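Local coordinates for Lmo2241 protein (Listeria monocytogenes, PDB 4HAM) that probably binds DNA as a GntR-family winged helix-turn-helix transcription regulator, paired with a second copy of itself, at residues E25-K29 against D125-G129; I38-F44 against V55-Y59. All coordinates share one frame; numbering follows the deposited sequence. Where two conformers were deposited one is given.

Contact 1: E25-K29 against D125-G129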
loop_
_atom_site.group_PDB
_atom_site.type_symbol
_atom_site.label_atom_id
_atom_site.label_comp_id
_atom_site.label_asym_id
_atom_site.label_seq_id
_atom_site.Cartn_x
_atom_site.Cartn_y
_atom_site.Cartn_z
ATOM N N GLU A 25 14.078 -3.946 5.914
ATOM C CA GLU A 25 13.689 -4.268 7.293
ATOM C C GLU A 25 14.901 -4.642 8.144
ATOM O O GLU A 25 14.992 -4.280 9.315
ATOM C CB GLU A 25 12.665 -5.421 7.311
ATOM C CG GLU A 25 11.972 -5.598 8.667
ATOM C CD GLU A 25 11.093 -6.842 8.719
ATOM O OE1 GLU A 25 10.904 -7.493 7.666
ATOM O OE2 GLU A 25 10.583 -7.154 9.810
ATOM N N GLN A 26 15.835 -5.375 7.557
ATOM C CA GLN A 26 17.055 -5.734 8.285
ATOM C C GLN A 26 17.920 -4.517 8.595
ATOM O O GLN A 26 18.584 -4.470 9.631
ATOM C CB GLN A 26 17.859 -6.772 7.521
ATOM C CG GLN A 26 17.240 -8.147 7.582
ATOM C CD GLN A 26 18.055 -9.167 6.853
ATOM O OE1 GLN A 26 19.181 -8.892 6.430
ATOM N NE2 GLN A 26 17.494 -10.353 6.687
ATOM N N VAL A 27 17.914 -3.534 7.700
ATOM C CA VAL A 27 18.577 -2.275 7.991
ATOM C C VAL A 27 17.864 -1.586 9.144
ATOM O O VAL A 27 18.511 -1.133 10.091
ATOM C CB VAL A 27 18.644 -1.334 6.759
ATOM C CG1 VAL A 27 19.158 0.038 7.161
ATOM C CG2 VAL A 27 19.512 -1.942 5.677
ATOM N N VAL A 28 16.534 -1.527 9.088
ATOM C CA VAL A 28 15.772 -0.928 10.186
ATOM C C VAL A 28 16.074 -1.592 11.532
ATOM O O VAL A 28 16.224 -0.912 12.542
ATOM C CB VAL A 28 14.253 -0.952 9.911
ATOM C CG1 VAL A 28 13.471 -0.612 11.176
ATOM C CG2 VAL A 28 13.913 0.017 8.775
ATOM N N LYS A 29 16.178 -2.920 11.535
ATOM C CA LYS A 29 16.486 -3.677 12.746
ATOM C C LYS A 29 17.897 -3.472 13.268
ATOM O O LYS A 29 18.183 -3.808 14.415
ATOM C CB LYS A 29 16.320 -5.179 12.506
ATOM C CG LYS A 29 14.888 -5.643 12.318
ATOM C CD LYS A 29 14.850 -7.147 12.085
ATOM C CE LYS A 29 13.575 -7.564 11.350
ATOM N NZ LYS A 29 12.351 -7.078 12.042
ATOM N N ASP A 125 7.081 -5.391 15.148
ATOM C CA ASP A 125 7.617 -6.540 14.425
ATOM C C ASP A 125 8.755 -6.104 13.493
ATOM O O ASP A 125 9.722 -6.833 13.288
ATOM C CB ASP A 125 6.512 -7.231 13.630
ATOM C CG ASP A 125 7.011 -8.441 12.865
ATOM O OD1 ASP A 125 7.239 -9.498 13.485
ATOM O OD2 ASP A 125 7.164 -8.335 11.633
ATOM N N ILE A 126 8.631 -4.905 12.943
ATOM C CA ILE A 126 9.654 -4.355 12.065
ATOM C C ILE A 126 10.912 -3.986 12.846
ATOM O O ILE A 126 12.019 -4.364 12.462
ATOM C CB ILE A 126 9.083 -3.148 11.291
ATOM C CG1 ILE A 126 8.144 -3.657 10.204
ATOM C CG2 ILE A 126 10.200 -2.281 10.699
ATOM C CD1 ILE A 126 7.127 -2.631 9.723
ATOM N N ILE A 127 10.735 -3.286 13.962
ATOM C CA ILE A 127 11.859 -2.879 14.807
ATOM C C ILE A 127 12.576 -4.077 15.411
ATOM O O ILE A 127 13.795 -4.067 15.601
ATOM C CB ILE A 127 11.399 -1.885 15.897
ATOM C CG1 ILE A 127 10.921 -0.597 15.229
ATOM C CG2 ILE A 127 12.509 -1.602 16.885
ATOM C CD1 ILE A 127 10.124 0.325 16.145
ATOM N N GLY A 128 11.825 -5.133 15.694
ATOM C CA GLY A 128 12.432 -6.373 16.133
ATOM C C GLY A 128 13.020 -6.328 17.534
ATOM O O GLY A 128 12.550 -5.602 18.402
ATOM N N GLY A 129 14.063 -7.116 17.750
ATOM C CA GLY A 129 14.741 -7.135 19.029
ATOM C C GLY A 129 15.910 -6.168 19.061
ATOM O O GLY A 129 15.754 -4.975 18.813
HETATM O O HOH W 1 16.921 -5.560 16.082
#

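Contact 2: I38-F44 against V55-Y59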
loop_
_atom_site.group_PDB
_atom_site.type_symbol
_atom_site.label_atom_id
_atom_site.label_comp_id
_atom_site.label_asym_id
_atom_site.label_seq_id
_atom_site.Cartn_x
_atom_site.Cartn_y
_atom_site.Cartn_z
ATOM N N ILE A 38 27.309 -6.639 1.811
ATOM C CA ILE A 38 26.350 -7.725 1.675
ATOM C C ILE A 38 26.775 -8.661 0.543
ATOM O O ILE A 38 27.775 -8.431 -0.133
ATOM C CB ILE A 38 24.901 -7.222 1.457
ATOM C CG1 ILE A 38 24.780 -6.432 0.154
ATOM C CG2 ILE A 38 24.458 -6.353 2.637
ATOM C CD1 ILE A 38 23.350 -5.930 -0.128
ATOM N N LEU A 39 26.021 -9.735 0.359
ATOM C CA LEU A 39 26.350 -10.702 -0.672
ATOM C C LEU A 39 26.235 -10.102 -2.057
ATOM O O LEU A 39 25.376 -9.256 -2.316
ATOM C CB LEU A 39 25.423 -11.912 -0.579
ATOM C CG LEU A 39 25.558 -12.773 0.668
ATOM C CD1 LEU A 39 24.582 -13.935 0.564
ATOM C CD2 LEU A 39 26.995 -13.271 0.827
ATOM N N SER A 40 27.096 -10.551 -2.959
ATOM C CA SER A 40 26.987 -10.126 -4.329
ATOM C C SER A 40 25.709 -10.735 -4.884
ATOM O O SER A 40 25.153 -11.671 -4.298
ATOM C CB SER A 40 28.185 -10.619 -5.136
ATOM O OG SER A 40 28.114 -12.033 -5.294
ATOM N N ILE A 41 25.252 -10.205 -6.013
ATOM C CA ILE A 41 24.061 -10.721 -6.673
ATOM C C ILE A 41 24.160 -12.225 -6.884
ATOM O O ILE A 41 23.242 -12.951 -6.538
ATOM C CB ILE A 41 23.819 -10.014 -8.016
ATOM C CG1 ILE A 41 23.406 -8.565 -7.763
ATOM C CG2 ILE A 41 22.752 -10.740 -8.816
ATOM C CD1 ILE A 41 23.249 -7.766 -9.032
ATOM N N ARG A 42 25.282 -12.695 -7.421
ATOM C CA ARG A 42 25.414 -14.128 -7.705
ATOM C C ARG A 42 25.499 -15.003 -6.459
ATOM O O ARG A 42 24.885 -16.074 -6.415
ATOM C CB ARG A 42 26.576 -14.419 -8.646
ATOM C CG ARG A 42 26.284 -14.041 -10.087
ATOM C CD ARG A 42 27.525 -14.117 -10.960
ATOM N NE ARG A 42 27.226 -13.706 -12.324
ATOM C CZ ARG A 42 27.872 -12.754 -12.986
ATOM N NH1 ARG A 42 28.877 -12.103 -12.416
ATOM N NH2 ARG A 42 27.515 -12.460 -14.230
ATOM N N GLU A 43 26.244 -14.541 -5.459
ATOM C CA GLU A 43 26.368 -15.255 -4.184
ATOM C C GLU A 43 25.001 -15.365 -3.530
ATOM O O GLU A 43 24.624 -16.413 -3.005
ATOM C CB GLU A 43 27.337 -14.522 -3.235
ATOM C CG GLU A 43 28.804 -14.623 -3.619
ATOM C CD GLU A 43 29.699 -13.616 -2.879
ATOM O OE1 GLU A 43 29.189 -12.659 -2.238
ATOM O OE2 GLU A 43 30.937 -13.775 -2.947
ATOM N N PHE A 44 24.250 -14.274 -3.568
ATOM C CA PHE A 44 22.958 -14.229 -2.903
ATOM C C PHE A 44 21.963 -15.144 -3.634
ATOM O O PHE A 44 21.261 -15.928 -2.996
ATOM C CB PHE A 44 22.456 -12.792 -2.852
ATOM C CG PHE A 44 21.279 -12.577 -1.948
ATOM C CD1 PHE A 44 20.987 -13.457 -0.923
ATOM C CD2 PHE A 44 20.465 -11.479 -2.123
ATOM C CE1 PHE A 44 19.887 -13.239 -0.089
ATOM C CE2 PHE A 44 19.367 -11.263 -1.299
ATOM C CZ PHE A 44 19.079 -12.141 -0.287
ATOM N N VAL A 55 17.329 -11.397 -8.342
ATOM C CA VAL A 55 18.146 -10.732 -7.333
ATOM C C VAL A 55 18.748 -9.422 -7.866
ATOM O O VAL A 55 18.843 -8.440 -7.146
ATOM C CB VAL A 55 19.265 -11.667 -6.828
ATOM C CG1 VAL A 55 20.153 -10.950 -5.812
ATOM C CG2 VAL A 55 18.648 -12.932 -6.222
ATOM N N SER A 56 19.130 -9.418 -9.134
ATOM C CA SER A 56 19.655 -8.210 -9.754
ATOM C C SER A 56 18.597 -7.107 -9.758
ATOM O O SER A 56 18.883 -5.939 -9.477
ATOM C CB SER A 56 20.123 -8.513 -11.174
ATOM O OG SER A 56 20.491 -7.323 -11.845
ATOM N N LYS A 57 17.361 -7.493 -10.047
ATOM C CA LYS A 57 16.240 -6.562 -10.064
ATOM C C LYS A 57 16.016 -5.947 -8.673
ATOM O O LYS A 57 15.782 -4.743 -8.535
ATOM C CB LYS A 57 14.999 -7.303 -10.554
ATOM C CG LYS A 57 13.789 -6.443 -10.843
ATOM C CD LYS A 57 12.794 -7.221 -11.710
ATOM C CE LYS A 57 11.397 -6.610 -11.640
ATOM N NZ LYS A 57 11.472 -5.128 -11.527
ATOM N N ALA A 58 16.100 -6.784 -7.641
ATOM C CA ALA A 58 15.964 -6.328 -6.270
ATOM C C ALA A 58 17.087 -5.374 -5.872
ATOM O O ALA A 58 16.842 -4.347 -5.246
ATOM C CB ALA A 58 15.937 -7.535 -5.309
ATOM N N TYR A 59 18.315 -5.726 -6.220
ATOM C CA TYR A 59 19.453 -4.860 -5.894
ATOM C C TYR A 59 19.384 -3.522 -6.622
ATOM O O TYR A 59 19.775 -2.485 -6.076
ATOM C CB TYR A 59 20.777 -5.560 -6.216
ATOM C CG TYR A 59 21.298 -6.463 -5.099
ATOM C CD1 TYR A 59 22.665 -6.611 -4.894
ATOM C CD2 TYR A 59 20.427 -7.168 -4.268
ATOM C CE1 TYR A 59 23.161 -7.429 -3.896
ATOM C CE2 TYR A 59 20.917 -7.999 -3.256
ATOM C CZ TYR A 59 22.291 -8.118 -3.080
ATOM O OH TYR A 59 22.810 -8.921 -2.088
#

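Contact 1: E25-K29 against D125-G129
K29 and E25 meet I126 in a largely polar surface contact between two parts of the fold: the C-terminal part of helix 15-29, from the winged helix-turn-helix region, and the last turn of helix 112-127, the final helix of the chain. A lysine laid over a helix C-terminus is its main feature. The chain of K29 runs out past the I126 carbonyl, its CG 3.1 Å from I126 O, and the bend at the last torsion (chi4 -54°) sets the ammonium over the carbonyls of the final turn. NZ donates to I126 O at 2.8 Å with a C=O...N angle of 117°, coming from above the carbonyl plane. D125 O lies at 2.9 Å from NZ, but the angle is too poor for a hydrogen bond. The helical path then breaks at G128, which has positive phi; the lysine charge would probably be favoured here, at the negative end of the helix dipole.

One turn before K29, E25 extends alongside, and its OE2 closes a salt bridge to K29 NZ at 2.8 Å, reached from 40° out of the carboxylate plane. NZ is thus gripped by one side-chain and one backbone acceptor. In the conformer given, one of two deposited, the D125 carboxylate faces K99 of the second subunit, so that pairing is doubtful. Beneath this polar layer V28 CG1 meets I126 CG2 at 3.7 Å, the two branches meeting at a slant, while L103 of the second subunit packs on both E25 and I126. At the far end a water donates to K29 O at 2.7 Å and, weakly, to I127 O at 3.5 Å.

Contact 2: I38-F44 against V55-Y59
Y59 carries its ring CG anti to its carbonyl carbon (chi1 -85°), while F44 holds CG anti to its backbone N (chi1 -168°); the tyrosine ring thereby reaches across to the start of helix 41-48, and its hydroxyl end lies beside the F44 ring. Y59 OH donates to L39 O at 2.6 Å, with a C=O...O angle of 139°. L39 O lies at the edge of the phenol ring and near its plane, consistent with an O-H close to that plane. Apolar groups flank the Y59 ring and hydroxyl obliquely: I41 CG1 comes to 3.5 Å from Y59 CD1, F44 CD2 to 3.5 Å from Y59 OH, and I38 CD1 to 3.6 Å from that same Y59 oxygen. One turn earlier, V55 CG1 abuts F44 CD2 at 3.7 Å, and I41 CD1 lies over S56 CA. The L39 carbonyl, an acceptor here, adjoins a capping box in which E43 N donates to S40 OG at 3.1 Å and S40 N to E43 OE1. Helices 41-48 and 52-64 are the helix-turn-helix pair of the GntR fold; I19 of helix 15-29 touches F44 and A58, and T76 of strand 75-78 meets I38 and Y59.

Along the chain contact 2 is nested within the loop closed by contact 1. Their centres are 20 Å apart and their nearest atoms about 7 Å apart, so the two do not touch. Helix 15-29 relates them: its first half, at I19, packs on residues of contact 2, whereas its C-terminal part forms half of contact 1. Contact 2 is thus internal to the presumed DNA-binding part, and no other protein chain of the assembly touches it; contact 1 ties that part to the last helix and lies against the second subunit. A bound glycerol lies near each contact, about 4 Å from the V28 side chain and about 3 Å from that of S40, probably carried over from crystallisation.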